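PDB 3G79: NDP-N-acetyl-D-galactosaminuronic acid dehydrogenase from Methanosarcina mazei Go1, which probably oxidises UDP-N-acetyl-D-mannosamine to the corresponding uronate, consuming two NAD(+) per sugar. Local coordinates for residues A385-V397 with G401-R413. Sequence-based numbering, arbitrary orientation.
Sequences AGASVMVHDPYVV and GVEISDNLEEVVR
His392 lays its imidazole across the turn that leads from Ser405 into helix 408-412. With CG anti to the backbone N (chi1 177°), the ring reaches the first turn of the helix, where Leu408 CG sits over one face, 4.2 Å from the centroid, in a CH-pi contact. NE2 gives a weak, bent bond to Asp406 O (2.7 Å), while ND1, the other ring nitrogen, is hydrogen-bonded to Tyr427 OH. Replacing His392 by alanine would probably leave Asp406 O and Tyr427 OH without this partner and open a gap beside Leu408. Val411 continues the packing along the helix: its CG2 touches His392 CB and its CG1 lies 3.4 Å from Met390 O. Met390, bent at chi3 (67°), brings CE to 3.4 Å from Glu410 O. On the other sheet face, Val391 CG1 meets Ile404 CG1 at 3.6 Å, and Ile404 CG2 packs on Asp393 CB. Two backbone bonds hold the short, weakly bonded strand 404-405 parallel to the end of strand 388-392, Ser405 N to Val391 O (2.9 Å) and a straighter one from Asp393 N to Ser405 O (3.1 Å). Further out, Asn407 caps the helix N-terminus, its OD1 accepting from Glu410 N. Asp393 OD2 accepts from Tyr395 N, closing an Asx turn, and from Val396 N, making an Asx motif. Strand 404-405 is outermost in the parallel, Rossmann-like sheet of the UDP-binding domain, and helix 408-412 packs back antiparallel to strand 388-392.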
ATOM      1  N   ALA A 385       8.238  32.127 -14.870  1.00 37.98           N
ATOM      2  CA  ALA A 385       7.062  32.602 -15.578  1.00 36.90           C
ATOM      3  C   ALA A 385       6.891  34.126 -15.479  1.00 35.90           C
ATOM      4  O   ALA A 385       6.129  34.711 -16.243  1.00 35.76           O
ATOM      5  CB  ALA A 385       5.791  31.854 -15.101  1.00 36.57           C
ATOM      6  N   GLY A 386       7.609  34.748 -14.541  1.00 35.15           N
ATOM      7  CA  GLY A 386       7.711  36.202 -14.467  1.00 35.06           C
ATOM      8  C   GLY A 386       6.997  36.786 -13.258  1.00 35.15           C
ATOM      9  O   GLY A 386       6.831  38.015 -13.156  1.00 35.58           O
ATOM     10  N   ALA A 387       6.577  35.905 -12.350  1.00 34.23           N
ATOM     11  CA  ALA A 387       5.874  36.291 -11.120  1.00 33.32           C
ATOM     12  C   ALA A 387       6.876  36.633 -10.053  1.00 32.53           C
ATOM     13  O   ALA A 387       7.974  36.086 -10.053  1.00 31.83           O
ATOM     14  CB  ALA A 387       5.006  35.157 -10.641  1.00 32.62           C
ATOM     15  N   SER A 388       6.514  37.528  -9.137  1.00 32.66           N
ATOM     16  CA  SER A 388       7.368  37.738  -7.969  1.00 32.91           C
ATOM     17  C   SER A 388       6.876  36.882  -6.796  1.00 32.85           C
ATOM     18  O   SER A 388       5.680  36.620  -6.664  1.00 32.59           O
ATOM     19  CB  SER A 388       7.505  39.221  -7.598  1.00 33.44           C
ATOM     20  OG  SER A 388       7.024  39.501  -6.296  1.00 47.35           O
ATOM     21  N   VAL A 389       7.816  36.436  -5.965  1.00 32.82           N
ATOM     22  CA  VAL A 389       7.518  35.479  -4.933  1.00 33.01           C
ATOM     23  C   VAL A 389       8.018  35.860  -3.522  1.00 33.09           C
ATOM     24  O   VAL A 389       9.180  36.248  -3.335  1.00 32.41           O
ATOM     25  CB  VAL A 389       8.058  34.096  -5.316  1.00 33.29           C
ATOM     26  CG1 VAL A 389       7.737  33.118  -4.242  1.00 35.58           C
ATOM     27  CG2 VAL A 389       7.473  33.625  -6.666  1.00 36.63           C
ATOM     28  N   MET A 390       7.111  35.730  -2.548  1.00 32.99           N
ATOM     29  CA  MET A 390       7.432  35.819  -1.126  1.00 32.57           C
ATOM     30  C   MET A 390       7.033  34.526  -0.384  1.00 33.96           C
ATOM     31  O   MET A 390       5.891  34.059  -0.478  1.00 35.23           O
ATOM     32  CB  MET A 390       6.788  37.060  -0.500  1.00 31.77           C
ATOM     33  CG  MET A 390       7.618  38.361  -0.711  1.00 38.62           C
ATOM     34  SD  MET A 390       6.966  39.909  -0.024  1.00 30.06           S
ATOM     35  CE  MET A 390       7.095  39.584   1.722  1.00 38.48           C
ATOM     36  N   VAL A 391       8.013  33.970   0.334  1.00 33.23           N
ATOM     37  CA  VAL A 391       7.987  32.690   1.030  1.00 31.32           C
ATOM     38  C   VAL A 391       7.837  32.909   2.521  1.00 32.16           C
ATOM     39  O   VAL A 391       8.607  33.699   3.143  1.00 32.81           O
ATOM     40  CB  VAL A 391       9.344  31.966   0.870  1.00 30.33           C
ATOM     41  CG1 VAL A 391       9.356  30.730   1.703  1.00 19.16           C
ATOM     42  CG2 VAL A 391       9.651  31.613  -0.595  1.00 18.41           C
ATOM     43  N   HIS A 392       6.880  32.201   3.106  1.00 32.39           N
ATOM     44  CA  HIS A 392       6.648  32.245   4.532  1.00 34.06           C
ATOM     45  C   HIS A 392       6.803  30.879   5.147  1.00 36.60           C
ATOM     46  O   HIS A 392       6.472  29.853   4.526  1.00 37.22           O
ATOM     47  CB  HIS A 392       5.245  32.755   4.828  1.00 34.43           C
ATOM     48  CG  HIS A 392       4.890  32.772   6.291  1.00 34.67           C
ATOM     49  ND1 HIS A 392       4.378  31.671   6.947  1.00 34.58           N
ATOM     50  CD2 HIS A 392       4.933  33.769   7.208  1.00 33.96           C
ATOM     51  CE1 HIS A 392       4.135  31.986   8.211  1.00 34.60           C
ATOM     52  NE2 HIS A 392       4.467  33.251   8.396  1.00 34.25           N
ATOM     53  N   ASP A 393       7.279  30.882   6.389  1.00 38.04           N
ATOM     54  CA  ASP A 393       7.395  29.669   7.180  1.00 39.45           C
ATOM     55  C   ASP A 393       7.770  30.031   8.621  1.00 41.97           C
ATOM     56  O   ASP A 393       8.766  30.748   8.851  1.00 42.52           O
ATOM     57  CB  ASP A 393       8.421  28.724   6.579  1.00 38.52           C
ATOM     58  CG  ASP A 393       8.328  27.341   7.155  1.00 49.52           C
ATOM     59  OD1 ASP A 393       7.710  26.459   6.499  1.00 37.89           O
ATOM     60  OD2 ASP A 393       8.862  27.152   8.274  1.00 38.38           O
ATOM     61  N   PRO A 394       6.988  29.522   9.603  1.00 42.80           N
ATOM     62  CA  PRO A 394       7.183  29.924  10.995  1.00 42.85           C
ATOM     63  C   PRO A 394       8.447  29.343  11.574  1.00 43.40           C
ATOM     64  O   PRO A 394       8.933  29.843  12.578  1.00 43.69           O
ATOM     65  CB  PRO A 394       5.958  29.332  11.721  1.00 42.46           C
ATOM     66  CG  PRO A 394       5.069  28.810  10.662  1.00 38.11           C
ATOM     67  CD  PRO A 394       5.940  28.497   9.489  1.00 42.31           C
ATOM     68  N   TYR A 395       8.994  28.329  10.915  1.00 44.72           N
ATOM     69  CA  TYR A 395      10.047  27.487  11.499  1.00 46.20           C
ATOM     70  C   TYR A 395      11.369  27.517  10.774  1.00 47.37           C
ATOM     71  O   TYR A 395      12.421  27.453  11.396  1.00 48.19           O
ATOM     72  CB  TYR A 395       9.579  26.034  11.566  1.00 45.75           C
ATOM     73  CG  TYR A 395       8.262  25.904  12.238  1.00 51.62           C
ATOM     74  CD1 TYR A 395       8.175  25.916  13.630  1.00 45.89           C
ATOM     75  CD2 TYR A 395       7.086  25.807  11.489  1.00 45.84           C
ATOM     76  CE1 TYR A 395       6.946  25.820  14.268  1.00 52.11           C
ATOM     77  CE2 TYR A 395       5.843  25.715  12.113  1.00 51.91           C
ATOM     78  CZ  TYR A 395       5.786  25.720  13.498  1.00 46.16           C
ATOM     79  OH  TYR A 395       4.573  25.616  14.133  1.00 52.63           O
ATOM     80  N   VAL A 396      11.322  27.577   9.458  1.00 48.10           N
ATOM     81  CA  VAL A 396      12.542  27.424   8.695  1.00 49.50           C
ATOM     82  C   VAL A 396      13.309  28.736   8.666  1.00 51.22           C
ATOM     83  O   VAL A 396      12.868  29.728   8.086  1.00 51.74           O
ATOM     84  CB  VAL A 396      12.278  26.847   7.279  1.00 49.10           C
ATOM     85  CG1 VAL A 396      13.588  26.580   6.536  1.00 35.47           C
ATOM     86  CG2 VAL A 396      11.503  25.565   7.398  1.00 34.78           C
ATOM     87  N   VAL A 397      14.451  28.741   9.323  1.00 52.52           N
ATOM     88  CA  VAL A 397      15.317  29.892   9.239  1.00 54.58           C
ATOM     89  C   VAL A 397      16.588  29.486   8.483  1.00 56.34           C
ATOM     90  O   VAL A 397      17.107  28.373   8.664  1.00 56.68           O
ATOM     91  CB  VAL A 397      15.581  30.517  10.652  1.00 54.58           C
ATOM     92  CG1 VAL A 397      16.541  29.659  11.477  1.00 69.57           C
ATOM     93  CG2 VAL A 397      16.045  31.982  10.544  1.00 69.92           C
ATOM     94  N   GLY A 401      20.671  30.537  -0.103  1.00 57.68           N
ATOM     95  CA  GLY A 401      20.364  31.339  -1.298  1.00 57.00           C
ATOM     96  C   GLY A 401      18.885  31.579  -1.572  1.00 56.20           C
ATOM     97  O   GLY A 401      18.498  31.755  -2.725  1.00 56.77           O
ATOM     98  N   VAL A 402      18.066  31.588  -0.516  1.00 54.31           N
ATOM     99  CA  VAL A 402      16.596  31.694  -0.607  1.00 51.68           C
ATOM    100  C   VAL A 402      16.064  32.352   0.679  1.00 49.93           C
ATOM    101  O   VAL A 402      16.266  31.825   1.768  1.00 48.78           O
ATOM    102  CB  VAL A 402      15.952  30.274  -0.825  1.00 51.27           C
ATOM    103  CG1 VAL A 402      14.510  30.216  -0.382  1.00 26.81           C
ATOM    104  CG2 VAL A 402      16.059  29.833  -2.270  1.00 27.40           C
ATOM    105  N   GLU A 403      15.384  33.494   0.558  1.00 49.70           N
ATOM    106  CA  GLU A 403      14.928  34.234   1.756  1.00 49.35           C
ATOM    107  C   GLU A 403      13.493  33.938   2.215  1.00 47.80           C
ATOM    108  O   GLU A 403      12.554  34.074   1.447  1.00 47.53           O
ATOM    109  CB  GLU A 403      15.210  35.754   1.657  1.00 50.21           C
ATOM    110  CG  GLU A 403      15.028  36.417   0.286  1.00 64.20           C
ATOM    111  CD  GLU A 403      15.361  37.935   0.290  1.00 51.72           C
ATOM    112  OE1 GLU A 403      15.678  38.481  -0.795  1.00 64.03           O
ATOM    113  OE2 GLU A 403      15.304  38.580   1.367  1.00 64.08           O
ATOM    114  N   ILE A 404      13.362  33.512   3.474  1.00 46.81           N
ATOM    115  CA  ILE A 404      12.108  33.013   4.065  1.00 45.98           C
ATOM    116  C   ILE A 404      11.711  33.968   5.167  1.00 45.60           C
ATOM    117  O   ILE A 404      12.573  34.495   5.865  1.00 45.94           O
ATOM    118  CB  ILE A 404      12.260  31.553   4.705  1.00 45.67           C
ATOM    119  CG1 ILE A 404      12.382  30.432   3.659  1.00 38.70           C
ATOM    120  CG2 ILE A 404      11.051  31.172   5.553  1.00 37.74           C
ATOM    121  CD1 ILE A 404      13.635  30.398   2.849  1.00 45.23           C
ATOM    122  N   SER A 405      10.415  34.180   5.356  1.00 45.53           N
ATOM    123  CA  SER A 405       9.981  35.152   6.362  1.00 45.80           C
ATOM    124  C   SER A 405       9.083  34.569   7.474  1.00 46.19           C
ATOM    125  O   SER A 405       8.316  33.618   7.259  1.00 46.48           O
ATOM    126  CB  SER A 405       9.341  36.378   5.679  1.00 45.36           C
ATOM    127  OG  SER A 405       8.845  37.307   6.620  1.00 33.97           O
ATOM    128  N   ASP A 406       9.234  35.151   8.657  1.00 46.20           N
ATOM    129  CA  ASP A 406       8.421  34.887   9.844  1.00 46.66           C
ATOM    130  C   ASP A 406       6.975  35.400   9.687  1.00 46.25           C
ATOM    131  O   ASP A 406       6.032  34.681  10.007  1.00 46.41           O
ATOM    132  CB  ASP A 406       9.076  35.537  11.085  1.00 47.26           C
ATOM    133  CG  ASP A 406      10.012  36.709  10.714  1.00 65.47           C
ATOM    134  OD1 ASP A 406      11.063  36.449  10.075  1.00 48.42           O
ATOM    135  OD2 ASP A 406       9.705  37.891  11.030  1.00 48.36           O
ATOM    136  N   ASN A 407       6.789  36.626   9.188  1.00 45.18           N
ATOM    137  CA  ASN A 407       5.457  37.259   9.284  1.00 43.43           C
ATOM    138  C   ASN A 407       4.547  37.152   8.052  1.00 41.81           C
ATOM    139  O   ASN A 407       4.868  37.589   6.938  1.00 41.38           O
ATOM    140  CB  ASN A 407       5.494  38.657   9.980  1.00 43.11           C
ATOM    141  CG  ASN A 407       5.376  39.833   9.020  1.00 48.73           C
ATOM    142  OD1 ASN A 407       4.275  40.320   8.758  1.00 42.80           O
ATOM    143  ND2 ASN A 407       6.511  40.317   8.523  1.00 42.70           N
ATOM    144  N   LEU A 408       3.411  36.507   8.307  1.00 40.62           N
ATOM    145  CA  LEU A 408       2.442  36.124   7.311  1.00 39.13           C
ATOM    146  C   LEU A 408       1.967  37.352   6.559  1.00 40.23           C
ATOM    147  O   LEU A 408       1.913  37.346   5.329  1.00 40.65           O
ATOM    148  CB  LEU A 408       1.263  35.439   8.001  1.00 36.91           C
ATOM    149  CG  LEU A 408       0.656  34.178   7.386  1.00 44.28           C
ATOM    150  CD1 LEU A 408      -0.821  34.072   7.712  1.00 35.24           C
ATOM    151  CD2 LEU A 408       0.882  34.117   5.913  1.00 34.87           C
ATOM    152  N   GLU A 409       1.654  38.402   7.319  1.00 41.07           N
ATOM    153  CA  GLU A 409       1.088  39.658   6.821  1.00 41.51           C
ATOM    154  C   GLU A 409       1.926  40.224   5.681  1.00 40.46           C
ATOM    155  O   GLU A 409       1.397  40.609   4.628  1.00 40.49           O
ATOM    156  CB  GLU A 409       0.971  40.677   7.976  1.00 42.72           C
ATOM    157  CG  GLU A 409       0.029  41.879   7.752  1.00 58.67           C
ATOM    158  CD  GLU A 409       0.625  42.999   6.884  1.00 44.13           C
ATOM    159  OE1 GLU A 409       1.860  43.204   6.890  1.00 58.93           O
ATOM    160  OE2 GLU A 409      -0.160  43.695   6.189  1.00 59.22           O
ATOM    161  N   GLU A 410       3.239  40.274   5.875  1.00 39.07           N
ATOM    162  CA  GLU A 410       4.038  40.942   4.860  1.00 37.89           C
ATOM    163  C   GLU A 410       4.084  40.067   3.609  1.00 35.83           C
ATOM    164  O   GLU A 410       3.979  40.551   2.498  1.00 35.46           O
ATOM    165  CB  GLU A 410       5.405  41.454   5.403  1.00 38.01           C
ATOM    166  CG  GLU A 410       6.608  40.534   5.394  1.00 39.09           C
ATOM    167  CD  GLU A 410       7.943  41.303   5.622  1.00 39.66           C
ATOM    168  OE1 GLU A 410       9.001  40.818   5.146  1.00 39.05           O
ATOM    169  OE2 GLU A 410       7.931  42.390   6.266  1.00 39.38           O
ATOM    170  N   VAL A 411       4.166  38.764   3.821  1.00 35.05           N
ATOM    171  CA  VAL A 411       4.144  37.795   2.734  1.00 33.84           C
ATOM    172  C   VAL A 411       2.820  37.811   1.968  1.00 32.63           C
ATOM    173  O   VAL A 411       2.813  37.771   0.747  1.00 32.38           O
ATOM    174  CB  VAL A 411       4.451  36.405   3.243  1.00 33.65           C
ATOM    175  CG1 VAL A 411       4.143  35.383   2.159  1.00 18.81           C
ATOM    176  CG2 VAL A 411       5.906  36.332   3.658  1.00 17.81           C
ATOM    177  N   VAL A 412       1.712  37.916   2.682  1.00 32.38           N
ATOM    178  CA  VAL A 412       0.405  37.852   2.048  1.00 32.56           C
ATOM    179  C   VAL A 412      -0.067  39.181   1.466  1.00 33.32           C
ATOM    180  O   VAL A 412      -0.864  39.192   0.529  1.00 33.66           O
ATOM    181  CB  VAL A 412      -0.640  37.222   3.001  1.00 32.21           C
ATOM    182  CG1 VAL A 412      -2.070  37.494   2.567  1.00 15.71           C
ATOM    183  CG2 VAL A 412      -0.419  35.781   3.056  1.00 15.04           C
ATOM    184  N   ARG A 413       0.435  40.300   1.984  1.00 34.43           N
ATOM    185  CA  ARG A 413      -0.065  41.596   1.527  1.00 35.13           C
ATOM    186  C   ARG A 413       0.149  41.826   0.035  1.00 34.47           C
ATOM    187  O   ARG A 413       1.230  41.584  -0.492  1.00 34.61           O
ATOM    188  CB  ARG A 413       0.429  42.769   2.396  1.00 36.00           C
ATOM    189  CG  ARG A 413       1.671  43.484   1.944  1.00 60.45           C
ATOM    190  CD  ARG A 413       1.765  44.818   2.643  1.00 36.94           C
ATOM    191  NE  ARG A 413       3.161  45.220   2.789  1.00 61.11           N
ATOM    192  CZ  ARG A 413       3.874  45.089   3.908  1.00 38.76           C
ATOM    193  NH1 ARG A 413       5.144  45.486   3.933  1.00 61.53           N
ATOM    194  NH2 ARG A 413       3.325  44.582   5.011  1.00 61.36           N
TER